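Local coordinates for protein general negative regulator of transcription subunit 2 (Saccharomyces cerevisiae, PDB 4BY6) that serves as a core component of the CCR4-NOT complex, required for its integrity, in mRNA deadenylation and in the negative regulation of transcription, at residues Pro92-Ile97 against Gln101-Leu106; Thr111-Phe116 against Arg135-His140; Leu127-Leu132 against Lys144-Lys149; Met153-Ser158 against Leu162-Ser167. One frame throughout, in Å; residues are numbered along the deposited sequence.

Contact 1: Pro92-Ile97 against Gln101-Leu106; sequences PCFNSI and QQRVAL
The guanidinium of Arg103 lies flat on one face of the Phe94 ring, a stacked cation-pi pair whose planes differ by only 16° and whose centres are 4.2 Å apart. CE1 of Phe94 sits over the middle of the guanidinium, whereas NH1 lies above the ring nearer its rim. At the edge of the same guanidinium come the Cys93 carbonyl and Pro92 CB. Arg103 NH2 gives a hydrogen bond of 3.0 Å to Cys93 O, and NH1 adds a weak one at 3.3 Å. The bend at chi3 (-59°) turns the arginine's end flat over the ring, and Asp100 forms a salt bridge with NH2 from the connecting turn. In place of Arg103, a leucine would probably deprive Cys93 O of the guanidinium bonds, cost Asp100 its salt bridge and take the flat cation from the Phe94 face. The pair thus joins an irregular loop to the short helix 101-104, a worked case of one arginine stacking and hydrogen-bonding at once. Val104 CG2 reaches Phe94 CE1 at 4.2 Å, while a chain of another protein also packs on Phe94. Gln101 NE2 donates to Ile97 O at 3.1 Å, the acceptor lying in the plane of the amide.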
# COMPACT_ATOMS: atom_id res chain seq x y z
N PRO E 92 -1.37 12.56 -32.89
CA PRO E 92 -1.90 11.87 -34.07
C PRO E 92 -3.25 11.23 -33.77
O PRO E 92 -3.58 10.95 -32.60
CB PRO E 92 -0.86 10.78 -34.35
CG PRO E 92 0.31 11.10 -33.53
CD PRO E 92 -0.16 11.91 -32.37
N CYS E 93 -4.00 10.99 -34.83
CA CYS E 93 -5.29 10.33 -34.73
C CYS E 93 -5.45 9.42 -35.95
O CYS E 93 -4.66 9.48 -36.88
CB CYS E 93 -6.41 11.37 -34.64
SG CYS E 93 -6.36 12.56 -35.95
N PHE E 94 -6.45 8.55 -35.96
CA PHE E 94 -6.71 7.72 -37.12
C PHE E 94 -8.20 7.81 -37.43
O PHE E 94 -8.98 6.95 -37.01
CB PHE E 94 -6.33 6.28 -36.88
CG PHE E 94 -4.85 6.04 -36.75
CD1 PHE E 94 -4.08 5.77 -37.87
CD2 PHE E 94 -4.25 6.05 -35.51
CE1 PHE E 94 -2.72 5.54 -37.74
CE2 PHE E 94 -2.88 5.83 -35.38
CZ PHE E 94 -2.12 5.57 -36.50
N ASN E 95 -8.60 8.86 -38.16
CA ASN E 95 -10.01 9.09 -38.37
C ASN E 95 -10.45 8.84 -39.78
O ASN E 95 -11.62 9.06 -40.10
CB ASN E 95 -10.39 10.52 -37.97
CG ASN E 95 -10.18 10.80 -36.50
OD1 ASN E 95 -10.28 9.91 -35.66
ND2 ASN E 95 -9.88 12.05 -36.17
N SER E 96 -9.55 8.39 -40.65
CA SER E 96 -9.90 8.26 -42.08
C SER E 96 -9.65 6.89 -42.68
O SER E 96 -8.50 6.49 -42.89
CB SER E 96 -9.14 9.28 -42.91
OG SER E 96 -9.43 9.08 -44.27
N ILE E 97 -10.73 6.18 -42.98
CA ILE E 97 -10.63 4.89 -43.64
C ILE E 97 -9.85 5.03 -44.96
O ILE E 97 -9.00 4.22 -45.27
CB ILE E 97 -12.04 4.28 -43.94
CG1 ILE E 97 -12.81 4.00 -42.66
CG2 ILE E 97 -11.92 3.02 -44.78
CD1 ILE E 97 -12.34 2.77 -41.94
N GLN E 101 -4.64 4.28 -44.44
CA GLN E 101 -4.17 2.92 -44.72
C GLN E 101 -2.66 2.95 -44.88
O GLN E 101 -1.98 2.02 -44.43
CB GLN E 101 -4.82 2.35 -45.98
CG GLN E 101 -6.33 2.48 -45.96
CD GLN E 101 -7.04 1.48 -46.84
OE1 GLN E 101 -6.43 0.55 -47.39
NE2 GLN E 101 -8.35 1.69 -47.02
N GLN E 102 -2.13 4.03 -45.46
CA GLN E 102 -0.70 4.14 -45.74
C GLN E 102 0.12 4.14 -44.45
O GLN E 102 1.17 3.51 -44.38
CB GLN E 102 -0.42 5.40 -46.56
CG GLN E 102 -0.97 5.34 -47.99
CD GLN E 102 -2.49 5.52 -48.07
OE1 GLN E 102 -3.16 5.71 -47.04
NE2 GLN E 102 -3.04 5.48 -49.28
N ARG E 103 -0.37 4.82 -43.42
CA ARG E 103 0.28 4.74 -42.12
C ARG E 103 0.17 3.34 -41.47
O ARG E 103 1.16 2.82 -40.94
CB ARG E 103 -0.31 5.77 -41.18
CG ARG E 103 0.48 7.01 -41.14
CD ARG E 103 -0.01 7.89 -40.04
NE ARG E 103 -1.41 8.23 -40.22
CZ ARG E 103 -2.14 8.82 -39.29
NH1 ARG E 103 -1.58 9.12 -38.11
NH2 ARG E 103 -3.41 9.10 -39.53
N VAL E 104 -1.03 2.74 -41.53
CA VAL E 104 -1.24 1.46 -40.85
C VAL E 104 -0.39 0.35 -41.50
O VAL E 104 0.15 -0.52 -40.82
CB VAL E 104 -2.72 1.09 -40.85
CG1 VAL E 104 -2.94 -0.27 -40.24
CG2 VAL E 104 -3.49 2.11 -40.06
N ALA E 105 -0.21 0.44 -42.80
CA ALA E 105 0.63 -0.51 -43.52
C ALA E 105 2.07 -0.57 -43.01
O ALA E 105 2.77 -1.54 -43.29
CB ALA E 105 0.64 -0.15 -45.01
N LEU E 106 2.53 0.47 -42.31
CA LEU E 106 3.93 0.51 -41.89
C LEU E 106 4.16 -0.28 -40.63
O LEU E 106 5.30 -0.53 -40.24
CB LEU E 106 4.39 1.95 -41.67
CG LEU E 106 4.41 2.83 -42.90
CD1 LEU E 106 4.67 4.23 -42.48
CD2 LEU E 106 5.47 2.35 -43.78

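Contact 2: Thr111-Phe116 against Arg135-His140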
# COMPACT_ATOMS: atom_id res chain seq x y z
N THR E 111 1.78 -5.01 -33.80
CA THR E 111 1.23 -3.68 -33.54
C THR E 111 -0.23 -3.57 -33.98
O THR E 111 -1.06 -2.99 -33.25
CB THR E 111 2.09 -2.61 -34.21
OG1 THR E 111 3.35 -2.58 -33.52
CG2 THR E 111 1.45 -1.22 -34.12
N LEU E 112 -0.57 -4.17 -35.13
CA LEU E 112 -1.95 -4.20 -35.62
C LEU E 112 -2.86 -4.99 -34.65
O LEU E 112 -4.01 -4.58 -34.36
CB LEU E 112 -2.01 -4.84 -37.00
CG LEU E 112 -1.13 -4.29 -38.13
CD1 LEU E 112 -1.25 -5.21 -39.33
CD2 LEU E 112 -1.55 -2.88 -38.48
N PHE E 113 -2.35 -6.12 -34.14
CA PHE E 113 -3.10 -6.89 -33.16
C PHE E 113 -3.42 -6.02 -31.93
O PHE E 113 -4.55 -6.00 -31.43
CB PHE E 113 -2.33 -8.13 -32.73
CG PHE E 113 -2.23 -9.18 -33.78
CD1 PHE E 113 -3.26 -9.37 -34.69
CD2 PHE E 113 -1.12 -10.01 -33.83
CE1 PHE E 113 -3.17 -10.37 -35.64
CE2 PHE E 113 -1.01 -11.01 -34.79
CZ PHE E 113 -2.03 -11.20 -35.70
N PHE E 114 -2.39 -5.33 -31.44
CA PHE E 114 -2.53 -4.44 -30.30
C PHE E 114 -3.65 -3.41 -30.51
O PHE E 114 -4.56 -3.27 -29.68
CB PHE E 114 -1.22 -3.71 -30.06
CG PHE E 114 -1.24 -2.79 -28.90
CD1 PHE E 114 -0.83 -3.22 -27.64
CD2 PHE E 114 -1.68 -1.47 -29.06
CE1 PHE E 114 -0.85 -2.37 -26.54
CE2 PHE E 114 -1.70 -0.59 -27.96
CZ PHE E 114 -1.29 -1.04 -26.71
N LEU E 115 -3.57 -2.70 -31.62
CA LEU E 115 -4.61 -1.73 -31.96
C LEU E 115 -6.00 -2.37 -32.08
O LEU E 115 -6.96 -1.87 -31.50
CB LEU E 115 -4.25 -1.04 -33.27
CG LEU E 115 -3.11 -0.06 -33.13
CD1 LEU E 115 -2.65 0.38 -34.51
CD2 LEU E 115 -3.56 1.13 -32.25
N PHE E 116 -6.08 -3.49 -32.81
CA PHE E 116 -7.35 -4.19 -33.02
C PHE E 116 -8.01 -4.62 -31.70
O PHE E 116 -9.23 -4.62 -31.58
CB PHE E 116 -7.11 -5.41 -33.91
CG PHE E 116 -8.30 -6.32 -34.04
CD1 PHE E 116 -9.25 -6.11 -35.03
CD2 PHE E 116 -8.47 -7.40 -33.18
CE1 PHE E 116 -10.35 -6.95 -35.16
CE2 PHE E 116 -9.56 -8.26 -33.30
CZ PHE E 116 -10.50 -8.04 -34.30
N ARG E 135 -2.58 -9.39 -45.19
CA ARG E 135 -1.39 -10.18 -44.90
C ARG E 135 -1.72 -11.65 -44.66
O ARG E 135 -0.92 -12.40 -44.08
CB ARG E 135 -0.67 -9.62 -43.69
CG ARG E 135 -0.27 -8.20 -43.89
CD ARG E 135 0.32 -7.61 -42.64
NE ARG E 135 0.54 -6.19 -42.85
CZ ARG E 135 1.24 -5.42 -42.04
NH1 ARG E 135 1.79 -5.95 -40.94
NH2 ARG E 135 1.39 -4.14 -42.31
N ASN E 136 -2.91 -12.04 -45.12
CA ASN E 136 -3.36 -13.42 -45.06
C ASN E 136 -3.59 -13.97 -43.63
O ASN E 136 -3.42 -15.16 -43.37
CB ASN E 136 -2.39 -14.32 -45.83
CG ASN E 136 -3.04 -15.60 -46.26
OD1 ASN E 136 -4.24 -15.64 -46.52
ND2 ASN E 136 -2.25 -16.69 -46.31
N TRP E 137 -3.96 -13.08 -42.70
CA TRP E 137 -4.49 -13.50 -41.41
C TRP E 137 -6.00 -13.61 -41.55
O TRP E 137 -6.62 -12.82 -42.25
CB TRP E 137 -4.15 -12.49 -40.31
CG TRP E 137 -2.76 -12.56 -39.86
CD1 TRP E 137 -1.70 -11.86 -40.38
CD2 TRP E 137 -2.24 -13.34 -38.79
NE1 TRP E 137 -0.55 -12.18 -39.70
CE2 TRP E 137 -0.85 -13.09 -38.71
CE3 TRP E 137 -2.81 -14.24 -37.88
CZ2 TRP E 137 -0.03 -13.70 -37.76
CZ3 TRP E 137 -1.99 -14.85 -36.94
CH2 TRP E 137 -0.61 -14.57 -36.89
N ARG E 138 -6.59 -14.58 -40.88
CA ARG E 138 -8.04 -14.68 -40.85
C ARG E 138 -8.51 -14.56 -39.40
O ARG E 138 -7.84 -15.03 -38.47
CB ARG E 138 -8.50 -15.98 -41.48
CG ARG E 138 -8.50 -16.00 -43.00
CD ARG E 138 -7.69 -17.21 -43.51
NE ARG E 138 -8.46 -18.37 -43.99
CZ ARG E 138 -7.92 -19.56 -44.27
NH1 ARG E 138 -6.61 -19.74 -44.12
NH2 ARG E 138 -8.67 -20.57 -44.71
N TYR E 139 -9.65 -13.90 -39.20
CA TYR E 139 -10.18 -13.67 -37.85
C TYR E 139 -11.26 -14.69 -37.44
O TYR E 139 -12.29 -14.80 -38.09
CB TYR E 139 -10.74 -12.25 -37.75
CG TYR E 139 -11.36 -11.95 -36.41
CD1 TYR E 139 -10.56 -11.77 -35.28
CD2 TYR E 139 -12.73 -11.84 -36.27
CE1 TYR E 139 -11.12 -11.50 -34.06
CE2 TYR E 139 -13.29 -11.56 -35.05
CZ TYR E 139 -12.49 -11.39 -33.95
OH TYR E 139 -13.06 -11.10 -32.73
N HIS E 140 -11.01 -15.42 -36.36
CA HIS E 140 -11.99 -16.39 -35.85
C HIS E 140 -13.05 -15.71 -34.99
O HIS E 140 -12.73 -15.09 -33.97
CB HIS E 140 -11.30 -17.48 -35.05
CG HIS E 140 -12.14 -18.69 -34.81
ND1 HIS E 140 -12.94 -18.83 -33.69
CD2 HIS E 140 -12.34 -19.80 -35.55
CE1 HIS E 140 -13.57 -19.99 -33.74
NE2 HIS E 140 -13.22 -20.60 -34.86
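Phe113 drives its edge into the face of Trp137, a T-shaped stack in which the ring planes stand at 90° and the Phe113 and six-membered Trp137 centroids are 4.9 Å apart. Atom CZ of Phe113 is the point of entry, over the centre of the six-membered ring of the indole and 3.7 Å from Trp137 CE2. One helical turn on, Phe116 repeats the theme less squarely: its edge is turned toward the face of Tyr139 in an offset edge-to-face pair, with planes at 66° and CZ of Phe116 lying 3.5 Å from CE1 of Tyr139. With CG opposite the backbone N (chi1 172°), the Phe116 ring is carried out from the helix to Tyr139, and the two meet obliquely. These four rings form the tight, buried part of the contact. The Arg135 side is looser and partly open to solvent. There the extended arginine meets Leu112 from the opposite direction, and the CD1 methyl rests over one guanidinium face, 3.5 Å from Arg135 NH1. The charge itself is answered elsewhere, by Glu131 at NE and by Asp109 at NH1. Arg135 also begins the chain's exit from helix 123-134, which ends in a Schellman motif with Asn136 as its C-prime residue. Tyr139 OH is hydrogen-bonded to the backbone of a chain of another protein. Helix 109-118 is packed against the link from helix 123-134 into strand 138-140 and against Tyr139 of that strand, with Leu132 beside Phe113 and Trp146 of the adjoining strand 145-149 lying among the aromatic rings.

Contact 3: Leu127-Leu132 against Lys144-Lys149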
# COMPACT_ATOMS: atom_id res chain seq x y z
N LEU E 127 -9.27 -0.63 -39.85
CA LEU E 127 -8.12 -0.57 -40.72
C LEU E 127 -7.13 -1.71 -40.41
O LEU E 127 -6.59 -2.35 -41.32
CB LEU E 127 -7.45 0.80 -40.60
CG LEU E 127 -8.18 2.00 -41.24
CD1 LEU E 127 -7.28 3.20 -41.25
CD2 LEU E 127 -8.68 1.72 -42.66
N THR E 128 -6.94 -2.01 -39.13
CA THR E 128 -6.08 -3.13 -38.77
C THR E 128 -6.70 -4.47 -39.18
O THR E 128 -6.01 -5.41 -39.54
CB THR E 128 -5.76 -3.15 -37.27
OG1 THR E 128 -6.97 -3.01 -36.51
CG2 THR E 128 -4.83 -2.00 -36.93
N TYR E 129 -8.02 -4.58 -39.11
CA TYR E 129 -8.66 -5.76 -39.63
C TYR E 129 -8.36 -5.92 -41.13
O TYR E 129 -8.00 -7.01 -41.59
CB TYR E 129 -10.17 -5.71 -39.41
CG TYR E 129 -10.91 -6.75 -40.23
CD1 TYR E 129 -11.00 -8.05 -39.80
CD2 TYR E 129 -11.47 -6.42 -41.47
CE1 TYR E 129 -11.67 -9.00 -40.54
CE2 TYR E 129 -12.13 -7.37 -42.22
CZ TYR E 129 -12.23 -8.66 -41.75
OH TYR E 129 -12.87 -9.64 -42.49
N LEU E 130 -8.51 -4.85 -41.89
CA LEU E 130 -8.30 -4.95 -43.34
C LEU E 130 -6.85 -5.27 -43.69
O LEU E 130 -6.59 -6.05 -44.61
CB LEU E 130 -8.72 -3.65 -44.03
CG LEU E 130 -10.20 -3.34 -43.90
CD1 LEU E 130 -10.45 -1.93 -44.36
CD2 LEU E 130 -11.02 -4.32 -44.70
N GLU E 131 -5.93 -4.67 -42.95
CA GLU E 131 -4.50 -4.87 -43.17
C GLU E 131 -4.07 -6.29 -42.79
O GLU E 131 -3.27 -6.94 -43.48
CB GLU E 131 -3.71 -3.84 -42.39
CG GLU E 131 -2.22 -3.98 -42.51
CD GLU E 131 -1.69 -3.66 -43.88
OE1 GLU E 131 -2.36 -2.93 -44.64
OE2 GLU E 131 -0.58 -4.16 -44.20
N LEU E 132 -4.58 -6.78 -41.67
CA LEU E 132 -4.29 -8.14 -41.28
C LEU E 132 -4.86 -9.11 -42.29
O LEU E 132 -4.23 -10.12 -42.65
CB LEU E 132 -4.84 -8.41 -39.88
CG LEU E 132 -3.90 -7.82 -38.84
CD1 LEU E 132 -4.58 -7.85 -37.47
CD2 LEU E 132 -2.59 -8.62 -38.85
N LYS E 144 -12.50 -15.12 -31.11
CA LYS E 144 -12.00 -13.74 -31.18
C LYS E 144 -10.49 -13.75 -31.16
O LYS E 144 -9.82 -13.15 -30.32
CB LYS E 144 -12.59 -12.90 -30.05
CG LYS E 144 -14.10 -13.17 -29.95
CD LYS E 144 -14.92 -11.94 -29.61
CE LYS E 144 -16.37 -12.16 -30.01
NZ LYS E 144 -17.18 -10.90 -30.02
N ALA E 145 -9.94 -14.50 -32.11
CA ALA E 145 -8.52 -14.67 -32.20
C ALA E 145 -8.13 -14.77 -33.67
O ALA E 145 -8.88 -15.36 -34.45
CB ALA E 145 -8.10 -15.88 -31.46
N TRP E 146 -6.98 -14.22 -34.03
CA TRP E 146 -6.49 -14.30 -35.41
C TRP E 146 -5.61 -15.54 -35.64
O TRP E 146 -4.78 -15.90 -34.78
CB TRP E 146 -5.70 -13.06 -35.79
CG TRP E 146 -6.46 -11.78 -35.86
CD1 TRP E 146 -6.75 -10.93 -34.83
CD2 TRP E 146 -6.97 -11.16 -37.05
NE1 TRP E 146 -7.44 -9.84 -35.30
CE2 TRP E 146 -7.58 -9.95 -36.65
CE3 TRP E 146 -6.99 -11.52 -38.39
CZ2 TRP E 146 -8.19 -9.11 -37.56
CZ3 TRP E 146 -7.58 -10.68 -39.29
CH2 TRP E 146 -8.18 -9.48 -38.87
N LEU E 147 -5.77 -16.16 -36.80
CA LEU E 147 -4.95 -17.31 -37.17
C LEU E 147 -4.46 -17.15 -38.57
O LEU E 147 -5.10 -16.47 -39.37
CB LEU E 147 -5.74 -18.60 -37.04
CG LEU E 147 -7.07 -18.60 -37.79
CD1 LEU E 147 -6.91 -19.06 -39.21
CD2 LEU E 147 -7.96 -19.55 -37.09
N THR E 148 -3.35 -17.79 -38.90
CA THR E 148 -2.93 -17.82 -40.30
C THR E 148 -2.29 -19.14 -40.61
O THR E 148 -1.79 -19.80 -39.72
CB THR E 148 -1.98 -16.64 -40.67
OG1 THR E 148 -1.51 -16.84 -42.01
CG2 THR E 148 -0.78 -16.58 -39.75
N LYS E 149 -2.34 -19.53 -41.88
CA LYS E 149 -1.82 -20.82 -42.31
C LYS E 149 -0.34 -21.02 -41.94
O LYS E 149 0.46 -20.10 -42.04
CB LYS E 149 -2.02 -20.97 -43.82
CG LYS E 149 -1.26 -22.11 -44.45
CD LYS E 149 -1.59 -22.24 -45.96
CE LYS E 149 -0.66 -23.27 -46.64
NZ LYS E 149 -1.10 -23.66 -48.01
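Trp146 is the one residue of strand 145-149 to touch segment 127-132, where it meets Leu132 over a face of its indole and Tyr129 at its rim. It is a case of a helix-strand junction carried by one large aromatic. Leu132 contributes two atoms to the same face. Its CB makes a CH-pi contact, lying 3.9 Å from the centroid of the Trp146 six-membered ring and only 23° off the normal. Its CD1 lies farther toward the pyrrole side, 3.8 Å from Trp146 CE2. Tyr129 approaches differently: the rings meet rim to rim, planes at 46° and centroids 5.7 Å apart, so that neither lies over the other. The touching atoms are Tyr129 CD1 and Trp146 CH2, and the tyrosine is carried there by a first torsion that sets CG opposite the backbone N (chi1 166°). Tyr129 also meets an aromatic side chain of a chain of another protein, so it stands between this core and the neighbouring protein. Reducing Trp146 to an alanine would probably open a gap beneath Leu132 and leave the Tyr129 ring without its neighbour on this side. Around the indole, Phe116 adds an edge-to-face contact, and Phe113 and Tyr139 touch it too. Strand 145-149 runs between strand 138-140 and strand 163-172 in an antiparallel sheet consistent with the SH3-like fold of the family, and through Trp146 it meets helix 123-134, while helix 109-118 supplies Phe113 and Phe116 beside them.

Contact 4: Met153-Ser158 against Leu162-Ser167; sequences MEPIVS and LSERGS
Residues 153-158 and 163-167 run antiparallel, their end-to-end directions 164° apart, and form a beta hairpin in which Ile156 and Arg165 are a hydrogen-bonded pair and Val157 and Glu164 a non-hydrogen-bonded one. Ile156 N to Arg165 O and Arg165 N to Ile156 O both measure 2.9 Å, and both bonds are nearly straight at the hydrogen. Beyond them Ser158 N donates to Ser163 O at 2.8 Å, carrying the pairing toward the turn. As in any such hairpin, side chains alternate between the faces. Val157 and Glu164 share one face and cross obliquely, with CG2 of Val157 4.1 Å from CB of Glu164. The extended glutamate then passes Pro155, whose CB lies 3.9 Å from Glu164 CD. Its carboxylate is hydrogen-bonded at OE1 to the hydroxyl of Tyr187 and at OE2 to that of Tyr168, farther along the same strand. On the other face are Ile156 and Arg165, whose side chains run outward beyond CB. Met153 closes the far end: bent at chi3 (76°), it brings its CE methyl within 3.7 Å of Gly166 CA. The other edge of strand 163-172 pairs with strand 177-186, making the short strand 156-157 an added edge on that part of the sheet, beside which Leu184 touches both Ser158 and Ser163. Near the turn these two serines complete the hairpin, Ser158 OG and Ser163 OG sharing a hydrogen bond of 2.7 Å in which either hydroxyl could be the donor.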
# COMPACT_ATOMS: atom_id res chain seq x y z
N MET E 153 2.59 -26.94 -44.15
CA MET E 153 1.63 -28.01 -44.46
C MET E 153 0.38 -27.48 -45.19
O MET E 153 -0.08 -26.36 -44.95
CB MET E 153 1.23 -28.76 -43.18
CG MET E 153 0.73 -30.20 -43.42
SD MET E 153 -0.13 -30.92 -42.00
CE MET E 153 -1.72 -30.10 -42.05
N GLU E 154 -0.16 -28.32 -46.06
CA GLU E 154 -1.29 -27.96 -46.92
C GLU E 154 -2.57 -28.44 -46.28
O GLU E 154 -2.64 -29.57 -45.79
CB GLU E 154 -1.14 -28.58 -48.32
CG GLU E 154 0.14 -28.20 -49.09
CD GLU E 154 0.29 -26.68 -49.28
OE1 GLU E 154 -0.73 -26.00 -49.55
OE2 GLU E 154 1.43 -26.16 -49.13
N PRO E 155 -3.60 -27.58 -46.24
CA PRO E 155 -4.86 -27.99 -45.62
C PRO E 155 -5.50 -29.11 -46.41
O PRO E 155 -5.24 -29.25 -47.60
CB PRO E 155 -5.72 -26.72 -45.69
CG PRO E 155 -5.23 -26.01 -46.89
CD PRO E 155 -3.71 -26.25 -46.88
N ILE E 156 -6.31 -29.91 -45.75
CA ILE E 156 -7.14 -30.88 -46.45
C ILE E 156 -8.61 -30.58 -46.10
O ILE E 156 -9.04 -30.65 -44.95
CB ILE E 156 -6.70 -32.34 -46.12
CG1 ILE E 156 -7.78 -33.35 -46.50
CG2 ILE E 156 -6.33 -32.47 -44.66
CD1 ILE E 156 -7.92 -33.61 -47.97
N VAL E 157 -9.35 -30.18 -47.12
CA VAL E 157 -10.73 -29.78 -46.96
C VAL E 157 -11.60 -31.00 -46.71
O VAL E 157 -11.40 -32.07 -47.31
CB VAL E 157 -11.24 -29.01 -48.21
CG1 VAL E 157 -12.73 -28.71 -48.09
CG2 VAL E 157 -10.42 -27.72 -48.38
N SER E 158 -12.55 -30.84 -45.79
CA SER E 158 -13.45 -31.92 -45.42
C SER E 158 -14.43 -32.25 -46.54
O SER E 158 -14.69 -31.43 -47.40
CB SER E 158 -14.19 -31.53 -44.15
OG SER E 158 -13.26 -31.20 -43.13
N LEU E 162 -17.35 -27.79 -45.60
CA LEU E 162 -17.66 -26.76 -44.62
C LEU E 162 -16.49 -26.48 -43.68
O LEU E 162 -16.50 -25.51 -42.90
CB LEU E 162 -18.90 -27.17 -43.82
CG LEU E 162 -20.13 -27.46 -44.67
CD1 LEU E 162 -21.25 -27.91 -43.75
CD2 LEU E 162 -20.52 -26.24 -45.50
N SER E 163 -15.45 -27.30 -43.80
CA SER E 163 -14.28 -27.16 -42.95
C SER E 163 -13.02 -27.66 -43.64
O SER E 163 -13.09 -28.34 -44.66
CB SER E 163 -14.49 -27.92 -41.64
OG SER E 163 -14.74 -29.29 -41.91
N GLU E 164 -11.87 -27.31 -43.07
CA GLU E 164 -10.61 -27.85 -43.54
C GLU E 164 -9.78 -28.20 -42.34
O GLU E 164 -9.91 -27.57 -41.28
CB GLU E 164 -9.87 -26.86 -44.44
CG GLU E 164 -9.47 -25.58 -43.75
CD GLU E 164 -8.78 -24.60 -44.67
OE1 GLU E 164 -9.15 -24.55 -45.87
OE2 GLU E 164 -7.88 -23.85 -44.19
N ARG E 165 -8.93 -29.20 -42.49
CA ARG E 165 -8.05 -29.58 -41.40
C ARG E 165 -6.65 -29.19 -41.80
O ARG E 165 -6.18 -29.54 -42.88
CB ARG E 165 -8.17 -31.07 -41.10
CG ARG E 165 -7.60 -31.43 -39.78
CD ARG E 165 -7.43 -32.91 -39.66
NE ARG E 165 -6.31 -33.19 -38.78
CZ ARG E 165 -5.89 -34.40 -38.47
NH1 ARG E 165 -6.51 -35.47 -38.96
NH2 ARG E 165 -4.84 -34.55 -37.67
N GLY E 166 -5.97 -28.43 -40.94
CA GLY E 166 -4.66 -27.94 -41.30
C GLY E 166 -3.84 -27.41 -40.15
O GLY E 166 -4.28 -27.43 -39.00
N SER E 167 -2.65 -26.92 -40.46
CA SER E 167 -1.76 -26.36 -39.45
C SER E 167 -1.82 -24.84 -39.49
O SER E 167 -1.73 -24.23 -40.55
CB SER E 167 -0.34 -26.85 -39.66
OG SER E 167 0.50 -26.29 -38.68

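In the fold
From the N-terminal side, contact 1 closes a short turn before helix 101-104, with three residues between its segments. The chain then enters helix 109-118, and contacts 2 and 3 cross: segment 127-132 lies within the loop closed by contact 2, and segment 135-140 within that closed by contact 3. Their centres are 3 Å apart, so helices 109-118 and 123-134 share one core with strands 138-140 and 145-149. Arg135 NH2 comes within 3.1 Å of Ala105 O, bringing contact 1 against this core. Contact 4 closes the hairpin of strands 156-157 and 163-172, farther out on the same sheet, and the salt bridge of Lys149 NZ with Glu154 OE1 joins it to contact 3.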